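Local atomic coordinates of transcriptional regulator, MarR/EmrR family (Clostridium acetobutylicum, PDB entry 3JW4), a protein that probably binds DNA and regulates transcription as a dimeric winged-helix protein of the MarR family. Residues 83-91 with 100-110; 42-50 with 72-81. All coordinates share one frame; numbering follows the deposited sequence.

Interaction 1: 83-91 with 100-110; sequences KKGYIERRI and NIYVLPKGAAL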
loop_
_atom_site.group_PDB
_atom_site.type_symbol
_atom_site.label_atom_id
_atom_site.label_comp_id
_atom_site.label_asym_id
_atom_site.label_seq_id
_atom_site.Cartn_x
_atom_site.Cartn_y
_atom_site.Cartn_z
ATOM N N LYS B 83 6.145 -26.851 4.562
ATOM C CA LYS B 83 5.867 -27.636 5.760
ATOM C C LYS B 83 4.392 -28.018 5.806
ATOM O O LYS B 83 4.032 -29.093 6.308
ATOM C CB LYS B 83 6.228 -26.878 7.034
ATOM C CG LYS B 83 6.038 -27.735 8.285
ATOM C CD LYS B 83 7.088 -27.522 9.321
ATOM C CE LYS B 83 8.466 -27.804 8.781
ATOM N NZ LYS B 83 9.041 -29.041 9.319
ATOM N N LYS B 84 3.544 -27.118 5.320
ATOM C CA LYS B 84 2.114 -27.345 5.317
ATOM C C LYS B 84 1.652 -28.218 4.127
ATOM O O LYS B 84 0.474 -28.508 4.011
ATOM C CB LYS B 84 1.367 -25.997 5.354
ATOM C CG LYS B 84 1.400 -25.268 6.710
ATOM C CD LYS B 84 0.780 -23.861 6.621
ATOM C CE LYS B 84 0.606 -23.214 7.990
ATOM N NZ LYS B 84 0.404 -21.699 8.009
ATOM N N GLY B 85 2.562 -28.616 3.252
ATOM C CA GLY B 85 2.275 -29.575 2.202
ATOM C C GLY B 85 1.723 -28.933 0.938
ATOM O O GLY B 85 1.087 -29.611 0.149
ATOM N N TYR B 86 1.959 -27.633 0.743
ATOM C CA TYR B 86 1.395 -26.899 -0.395
ATOM C C TYR B 86 2.342 -26.848 -1.586
ATOM O O TYR B 86 1.896 -26.708 -2.701
ATOM C CB TYR B 86 1.044 -25.467 -0.015
ATOM C CG TYR B 86 -0.022 -25.304 1.051
ATOM C CD1 TYR B 86 -1.216 -25.978 0.980
ATOM C CD2 TYR B 86 0.152 -24.397 2.090
ATOM C CE1 TYR B 86 -2.218 -25.793 1.961
ATOM C CE2 TYR B 86 -0.850 -24.182 3.073
ATOM C CZ TYR B 86 -2.017 -24.889 2.998
ATOM O OH TYR B 86 -2.989 -24.683 3.918
ATOM N N ILE B 87 3.641 -26.884 -1.334
ATOM C CA ILE B 87 4.648 -26.846 -2.386
ATOM C C ILE B 87 5.725 -27.860 -2.068
ATOM O O ILE B 87 5.846 -28.304 -0.913
ATOM C CB ILE B 87 5.291 -25.462 -2.548
ATOM C CG1 ILE B 87 6.094 -25.064 -1.304
ATOM C CG2 ILE B 87 4.215 -24.344 -2.878
ATOM C CD1 ILE B 87 6.898 -23.768 -1.463
ATOM N N GLU B 88 6.486 -28.239 -3.090
ATOM C CA GLU B 88 7.628 -29.143 -2.950
ATOM C C GLU B 88 8.752 -28.637 -3.845
ATOM O O GLU B 88 8.529 -27.835 -4.754
ATOM C CB GLU B 88 7.283 -30.577 -3.349
ATOM C CG GLU B 88 6.840 -30.710 -4.786
ATOM C CD GLU B 88 6.758 -32.149 -5.321
ATOM O OE1 GLU B 88 6.992 -33.118 -4.555
ATOM O OE2 GLU B 88 6.454 -32.287 -6.536
ATOM N N ARG B 89 9.943 -29.127 -3.577
ATOM C CA ARG B 89 11.106 -28.829 -4.378
ATOM C C ARG B 89 11.503 -30.123 -5.034
ATOM O O ARG B 89 11.702 -31.111 -4.363
ATOM C CB ARG B 89 12.220 -28.285 -3.506
ATOM C CG ARG B 89 11.856 -26.931 -2.867
ATOM C CD ARG B 89 12.741 -26.624 -1.651
ATOM N NE ARG B 89 12.960 -25.178 -1.508
ATOM C CZ ARG B 89 12.584 -24.418 -0.473
ATOM N NH1 ARG B 89 11.946 -24.926 0.576
ATOM N NH2 ARG B 89 12.863 -23.113 -0.486
ATOM N N ARG B 90 11.562 -30.122 -6.354
ATOM C CA ARG B 90 11.883 -31.311 -7.123
ATOM C C ARG B 90 13.225 -31.146 -7.788
ATOM O O ARG B 90 13.509 -30.092 -8.365
ATOM C CB ARG B 90 10.864 -31.532 -8.238
ATOM C CG ARG B 90 9.453 -31.861 -7.802
ATOM C CD ARG B 90 8.656 -32.268 -9.041
ATOM N NE ARG B 90 7.227 -31.954 -8.967
ATOM C CZ ARG B 90 6.429 -31.901 -10.039
ATOM N NH1 ARG B 90 6.916 -32.126 -11.259
ATOM N NH2 ARG B 90 5.138 -31.628 -9.912
ATOM N N ILE B 91 14.037 -32.195 -7.716
ATOM C CA ILE B 91 15.213 -32.315 -8.576
ATOM C C ILE B 91 14.740 -32.470 -10.020
ATOM O O ILE B 91 14.019 -33.409 -10.337
ATOM C CB ILE B 91 16.143 -33.497 -8.168
ATOM C CG1 ILE B 91 15.367 -34.817 -8.002
ATOM C CG2 ILE B 91 16.880 -33.172 -6.872
ATOM C CD1 ILE B 91 16.115 -35.868 -7.193
ATOM N N ASN B 100 13.771 -27.189 -8.490
ATOM C CA ASN B 100 12.650 -26.380 -8.997
ATOM C C ASN B 100 11.491 -26.495 -8.010
ATOM O O ASN B 100 11.255 -27.570 -7.445
ATOM C CB ASN B 100 12.179 -26.878 -10.371
ATOM C CG ASN B 100 13.117 -26.484 -11.540
ATOM O OD1 ASN B 100 13.219 -27.223 -12.478
ATOM N ND2 ASN B 100 13.757 -25.326 -11.482
ATOM N N ILE B 101 10.727 -25.419 -7.867
ATOM C CA ILE B 101 9.636 -25.356 -6.918
ATOM C C ILE B 101 8.312 -25.631 -7.673
ATOM O O ILE B 101 8.060 -25.046 -8.760
ATOM C CB ILE B 101 9.633 -23.971 -6.202
ATOM C CG1 ILE B 101 10.993 -23.728 -5.509
ATOM C CG2 ILE B 101 8.478 -23.865 -5.229
ATOM C CD1 ILE B 101 11.232 -22.310 -5.098
ATOM N N TYR B 102 7.514 -26.557 -7.149
ATOM C CA TYR B 102 6.213 -26.872 -7.721
ATOM C C TYR B 102 5.130 -26.824 -6.664
ATOM O O TYR B 102 5.400 -27.027 -5.510
ATOM C CB TYR B 102 6.225 -28.261 -8.333
ATOM C CG TYR B 102 7.130 -28.381 -9.521
ATOM C CD1 TYR B 102 8.482 -28.638 -9.350
ATOM C CD2 TYR B 102 6.646 -28.235 -10.805
ATOM C CE1 TYR B 102 9.327 -28.764 -10.440
ATOM C CE2 TYR B 102 7.503 -28.339 -11.913
ATOM C CZ TYR B 102 8.837 -28.607 -11.704
ATOM O OH TYR B 102 9.711 -28.734 -12.753
ATOM N N VAL B 103 3.907 -26.535 -7.076
ATOM C CA VAL B 103 2.767 -26.630 -6.199
ATOM C C VAL B 103 2.340 -28.103 -6.100
ATOM O O VAL B 103 2.409 -28.876 -7.041
ATOM C CB VAL B 103 1.651 -25.707 -6.692
ATOM C CG1 VAL B 103 0.488 -25.748 -5.816
ATOM C CG2 VAL B 103 2.191 -24.243 -6.680
ATOM N N LEU B 104 1.995 -28.530 -4.909
ATOM C CA LEU B 104 1.412 -29.868 -4.768
ATOM C C LEU B 104 -0.119 -29.751 -4.940
ATOM O O LEU B 104 -0.637 -28.653 -4.858
ATOM C CB LEU B 104 1.781 -30.393 -3.385
ATOM C CG LEU B 104 3.217 -30.860 -3.207
ATOM C CD1 LEU B 104 3.583 -31.022 -1.688
ATOM C CD2 LEU B 104 3.426 -32.172 -3.957
ATOM N N PRO B 105 -0.859 -30.880 -5.105
ATOM C CA PRO B 105 -2.318 -30.741 -5.238
ATOM C C PRO B 105 -3.052 -29.975 -4.124
ATOM O O PRO B 105 -3.943 -29.146 -4.415
ATOM C CB PRO B 105 -2.805 -32.192 -5.340
ATOM C CG PRO B 105 -1.646 -32.902 -6.032
ATOM C CD PRO B 105 -0.392 -32.202 -5.551
ATOM N N LYS B 106 -2.677 -30.184 -2.880
ATOM C CA LYS B 106 -3.254 -29.385 -1.806
ATOM C C LYS B 106 -3.028 -27.862 -2.035
ATOM O O LYS B 106 -3.874 -27.014 -1.731
ATOM C CB LYS B 106 -2.625 -29.815 -0.489
ATOM C CG LYS B 106 -3.149 -29.135 0.776
ATOM C CD LYS B 106 -2.368 -29.695 1.986
ATOM C CE LYS B 106 -2.772 -29.102 3.263
ATOM N NZ LYS B 106 -2.040 -29.752 4.377
ATOM N N GLY B 107 -1.885 -27.534 -2.585
ATOM C CA GLY B 107 -1.545 -26.130 -2.882
ATOM C C GLY B 107 -2.310 -25.605 -4.095
ATOM O O GLY B 107 -2.748 -24.451 -4.087
ATOM N N ALA B 108 -2.501 -26.448 -5.119
ATOM C CA ALA B 108 -3.342 -26.071 -6.273
ATOM C C ALA B 108 -4.787 -25.773 -5.826
ATOM O O ALA B 108 -5.372 -24.776 -6.248
ATOM C CB ALA B 108 -3.279 -27.159 -7.410
ATOM N N ALA B 109 -5.355 -26.604 -4.951
ATOM C CA ALA B 109 -6.685 -26.336 -4.369
ATOM C C ALA B 109 -6.700 -24.992 -3.613
ATOM O O ALA B 109 -7.628 -24.199 -3.772
ATOM C CB ALA B 109 -7.141 -27.505 -3.436
ATOM N N LEU B 110 -5.650 -24.707 -2.849
ATOM C CA LEU B 110 -5.535 -23.441 -2.115
ATOM C C LEU B 110 -5.395 -22.199 -3.036
ATOM O O LEU B 110 -5.957 -21.154 -2.728
ATOM C CB LEU B 110 -4.340 -23.503 -1.176
ATOM C CG LEU B 110 -4.046 -22.393 -0.170
ATOM C CD1 LEU B 110 -4.837 -22.575 1.047
ATOM C CD2 LEU B 110 -2.543 -22.386 0.163
HETATM O O HOH W 1 3.989 -31.133 -7.623
HETATM O O HOH W 2 9.213 -31.983 -12.941
#
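The guanidinium of R90 lies flat over one face of the Y102 ring, planes 8° apart, with R90 CZ 3.8 Å from the ring centroid in a cation-pi stack. R90 CG stands anti to its carbonyl carbon (chi1 -66°), and the extended chain beyond it runs across the ring. R90 NE forms a salt bridge with E88 OE2 (2.6 Å), met on its anti side and tilted from both planes, which helps fix the rotation of the group; a water joins R90 NH2, E88 OE2 and V103 O. E88 takes the cramped chi1 of 61°, and its CD packs on L104 CD2. The strands 87-90 and 100-103 form the antiparallel hairpin that is the wing of the winged-helix fold, closed by paired backbone bonds between E88 and Y102 and between R90 and N100. On the other face, I87 CD1 meets I101 CG2 at 4.1 Å, while R89 reaches E82 in a salt bridge. Beyond the wing, Y86 receives L110 CD2 squarely over one ring face, 3.6 Å from the centroid, a CH-pi contact. Fully extended, K106 passes the Y86 ring at CE1 and its NZ donates to K84 O (2.8 Å). Y86 O accepts from L104 N (2.9 Å) and receives a CA-H...O contact from G107.

Interaction 2: 42-50 with 72-81; sequences QQGRMIGYI and ASITSMLQGL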
loop_
_atom_site.group_PDB
_atom_site.type_symbol
_atom_site.label_atom_id
_atom_site.label_comp_id
_atom_site.label_asym_id
_atom_site.label_seq_id
_atom_site.Cartn_x
_atom_site.Cartn_y
_atom_site.Cartn_z
ATOM N N GLN B 42 0.280 -12.173 0.501
ATOM C CA GLN B 42 1.610 -12.387 -0.038
ATOM C C GLN B 42 1.868 -13.897 -0.299
ATOM O O GLN B 42 2.385 -14.262 -1.363
ATOM C CB GLN B 42 2.668 -11.742 0.865
ATOM C CG GLN B 42 4.088 -12.261 0.676
ATOM C CD GLN B 42 5.183 -11.206 0.949
ATOM O OE1 GLN B 42 5.100 -10.400 1.908
ATOM N NE2 GLN B 42 6.221 -11.213 0.087
ATOM N N GLN B 43 1.475 -14.750 0.636
ATOM C CA GLN B 43 1.528 -16.198 0.431
ATOM C C GLN B 43 0.711 -16.622 -0.766
ATOM O O GLN B 43 1.149 -17.444 -1.531
ATOM C CB GLN B 43 0.959 -16.975 1.596
ATOM C CG GLN B 43 1.743 -16.872 2.831
ATOM C CD GLN B 43 0.933 -17.384 4.009
ATOM O OE1 GLN B 43 -0.299 -17.300 4.012
ATOM N NE2 GLN B 43 1.608 -17.941 4.976
ATOM N N GLY B 44 -0.486 -16.064 -0.889
ATOM C CA GLY B 44 -1.378 -16.347 -2.015
ATOM C C GLY B 44 -0.800 -15.968 -3.355
ATOM O O GLY B 44 -0.821 -16.762 -4.283
ATOM N N ARG B 45 -0.292 -14.745 -3.448
ATOM C CA ARG B 45 0.457 -14.288 -4.609
ATOM C C ARG B 45 1.657 -15.187 -4.959
ATOM O O ARG B 45 1.897 -15.502 -6.129
ATOM C CB ARG B 45 0.966 -12.857 -4.351
ATOM C CG ARG B 45 0.190 -11.776 -5.013
ATOM C CD ARG B 45 -1.246 -11.587 -4.535
ATOM N NE ARG B 45 -2.116 -11.475 -5.720
ATOM C CZ ARG B 45 -3.184 -10.690 -5.856
ATOM N NH1 ARG B 45 -3.853 -10.727 -7.007
ATOM N NH2 ARG B 45 -3.589 -9.880 -4.880
HETATM N N MSE B 46 2.419 -15.572 -3.943
HETATM C CA MSE B 46 3.578 -16.438 -4.143
HETATM C C MSE B 46 3.146 -17.802 -4.684
HETATM O O MSE B 46 3.678 -18.257 -5.700
HETATM C CB MSE B 46 4.365 -16.628 -2.842
HETATM C CG MSE B 46 5.450 -17.680 -2.945
HETATM SE SE MSE B 46 6.879 -17.420 -1.673
HETATM C CE MSE B 46 7.380 -15.672 -2.261
ATOM N N ILE B 47 2.191 -18.444 -4.030
ATOM C CA ILE B 47 1.712 -19.747 -4.508
ATOM C C ILE B 47 1.154 -19.655 -5.940
ATOM O O ILE B 47 1.418 -20.518 -6.753
ATOM C CB ILE B 47 0.612 -20.354 -3.657
ATOM C CG1 ILE B 47 1.032 -20.574 -2.247
ATOM C CG2 ILE B 47 0.314 -21.807 -4.129
ATOM C CD1 ILE B 47 -0.099 -21.152 -1.422
ATOM N N GLY B 48 0.328 -18.639 -6.203
ATOM C CA GLY B 48 -0.185 -18.374 -7.541
ATOM C C GLY B 48 0.923 -18.254 -8.584
ATOM O O GLY B 48 0.831 -18.823 -9.658
ATOM N N TYR B 49 1.956 -17.486 -8.275
ATOM C CA TYR B 49 3.064 -17.269 -9.201
ATOM C C TYR B 49 3.745 -18.615 -9.460
ATOM O O TYR B 49 4.058 -18.965 -10.596
ATOM C CB TYR B 49 4.079 -16.260 -8.613
ATOM C CG TYR B 49 5.222 -15.967 -9.554
ATOM C CD1 TYR B 49 5.053 -15.063 -10.617
ATOM C CD2 TYR B 49 6.428 -16.646 -9.453
ATOM C CE1 TYR B 49 6.082 -14.815 -11.536
ATOM C CE2 TYR B 49 7.483 -16.404 -10.379
ATOM C CZ TYR B 49 7.292 -15.485 -11.408
ATOM O OH TYR B 49 8.295 -15.222 -12.307
ATOM N N ILE B 50 3.940 -19.399 -8.404
ATOM C CA ILE B 50 4.559 -20.691 -8.569
ATOM C C ILE B 50 3.683 -21.582 -9.449
ATOM O O ILE B 50 4.159 -22.159 -10.407
ATOM C CB ILE B 50 4.850 -21.397 -7.256
ATOM C CG1 ILE B 50 5.825 -20.614 -6.380
ATOM C CG2 ILE B 50 5.413 -22.758 -7.527
ATOM C CD1 ILE B 50 5.842 -21.097 -4.933
ATOM N N ALA B 72 8.503 -9.236 4.129
ATOM C CA ALA B 72 8.318 -10.619 4.593
ATOM C C ALA B 72 9.429 -11.540 4.057
ATOM O O ALA B 72 9.810 -11.454 2.878
ATOM C CB ALA B 72 6.960 -11.140 4.178
ATOM N N SER B 73 9.948 -12.407 4.928
ATOM C CA SER B 73 11.032 -13.308 4.547
ATOM C C SER B 73 10.485 -14.342 3.575
ATOM O O SER B 73 9.555 -15.078 3.911
ATOM C CB SER B 73 11.658 -14.002 5.771
ATOM O OG SER B 73 12.611 -14.989 5.366
ATOM N N ILE B 74 11.059 -14.365 2.374
ATOM C CA ILE B 74 10.740 -15.373 1.373
ATOM C C ILE B 74 11.181 -16.769 1.792
ATOM O O ILE B 74 10.452 -17.717 1.598
ATOM C CB ILE B 74 11.322 -14.990 -0.005
ATOM C CG1 ILE B 74 10.396 -13.948 -0.655
ATOM C CG2 ILE B 74 11.383 -16.178 -0.946
ATOM C CD1 ILE B 74 11.100 -12.865 -1.418
ATOM N N THR B 75 12.369 -16.903 2.385
ATOM C CA THR B 75 12.829 -18.220 2.825
ATOM C C THR B 75 11.842 -18.769 3.825
ATOM O O THR B 75 11.414 -19.912 3.714
ATOM C CB THR B 75 14.219 -18.174 3.494
ATOM O OG1 THR B 75 15.147 -17.559 2.592
ATOM C CG2 THR B 75 14.674 -19.573 3.828
ATOM N N SER B 76 11.455 -17.951 4.790
ATOM C CA SER B 76 10.499 -18.393 5.799
ATOM C C SER B 76 9.146 -18.746 5.183
ATOM O O SER B 76 8.502 -19.732 5.556
ATOM C CB SER B 76 10.283 -17.316 6.868
ATOM O OG SER B 76 9.461 -17.856 7.901
HETATM N N MSE B 77 8.709 -17.932 4.233
HETATM C CA MSE B 77 7.385 -18.151 3.665
HETATM C C MSE B 77 7.381 -19.445 2.836
HETATM O O MSE B 77 6.443 -20.206 2.930
HETATM C CB MSE B 77 6.964 -16.945 2.843
HETATM C CG MSE B 77 5.636 -17.097 2.097
HETATM SE SE MSE B 77 5.321 -15.515 0.970
HETATM C CE MSE B 77 6.401 -14.189 1.909
ATOM N N LEU B 78 8.452 -19.701 2.076
ATOM C CA LEU B 78 8.580 -20.949 1.329
ATOM C C LEU B 78 8.675 -22.158 2.231
ATOM O O LEU B 78 8.060 -23.194 1.956
ATOM C CB LEU B 78 9.804 -20.940 0.382
ATOM C CG LEU B 78 9.701 -20.041 -0.844
ATOM C CD1 LEU B 78 11.029 -20.002 -1.586
ATOM C CD2 LEU B 78 8.585 -20.523 -1.828
ATOM N N GLN B 79 9.461 -22.061 3.291
ATOM C CA GLN B 79 9.550 -23.186 4.242
ATOM C C GLN B 79 8.160 -23.473 4.827
ATOM O O GLN B 79 7.810 -24.630 5.065
ATOM C CB GLN B 79 10.552 -22.919 5.357
ATOM C CG GLN B 79 12.026 -23.193 4.974
ATOM C CD GLN B 79 12.991 -22.827 6.066
ATOM O OE1 GLN B 79 13.585 -21.733 6.035
ATOM N NE2 GLN B 79 13.131 -23.699 7.093
ATOM N N GLY B 80 7.395 -22.419 5.065
ATOM C CA GLY B 80 6.049 -22.553 5.663
ATOM C C GLY B 80 5.105 -23.276 4.709
ATOM O O GLY B 80 4.494 -24.265 5.073
ATOM N N LEU B 81 5.041 -22.800 3.464
ATOM C CA LEU B 81 4.242 -23.460 2.407
ATOM C C LEU B 81 4.686 -24.917 2.222
ATOM O O LEU B 81 3.877 -25.815 2.098
ATOM C CB LEU B 81 4.375 -22.675 1.090
ATOM C CG LEU B 81 3.825 -21.244 1.079
ATOM C CD1 LEU B 81 4.159 -20.505 -0.230
ATOM C CD2 LEU B 81 2.332 -21.264 1.343
HETATM O O HOH W 3 4.293 -19.496 4.256
#
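I47 CD1 packs on L81 CD2 at 3.7 Å where helix 42-50 faces helix 74-81, the short axes inclined at 72°. I50 CD1 reaches L78 CD2 more loosely. The other apolar contacts centre on M46, a selenomethionine like M77. In the conformer given, one of two, its CG is anti to the backbone N (chi1 171°), which carries the chain toward helix 74-81, where it sits as a knob among I74, M77, L78 and L81; its exact contacts are less certain. Polar side chains border this core. The aliphatic part of Q42 crosses M77 at about a right angle, its CG lying on M77 CE. A water accepts from Q43 NE2 and donates to M77 O (2.6 Å), linking the helices, while Q43 OE1 accepts from N40 N. Within the second segment, S73 is the N-cap, its OG accepting from S76 N. Helix 74-83 occupies the position of the recognition helix of the MarR winged helix-turn-helix, which in the family enters the DNA major groove; M46, I47 and I50 pack on its inner side. The helices thus meet through largely buried apolar side chains, which give little directional preference, and the water adds a polar link at the border.

In the fold
Interactions 1 and 2 have centres about 11 Å apart and are parts of one winged-helix unit: helix 74-83 leads through a short turn into strand 87-90, with Y86 N probably hydrogen-bonded to L81 O (3.0 Å). Their apolar faces merge: V103 CG2 packs on I50 CG2 at 3.6 Å and L110 CD2 adjoins I47 CD1, so helix 41-53 backs both the wing and the start of helix 105-126. I87 CD1 packs against the backbone of helix 74-83 at L78 O (3.7 Å). L63 of helix 60-64 joins the same core through I101 and L78. A glycerol, probably from crystallisation, bonds to V103 O. By family analogy, the wing and helix 74-83 probably engage DNA together, and they pack on the same core.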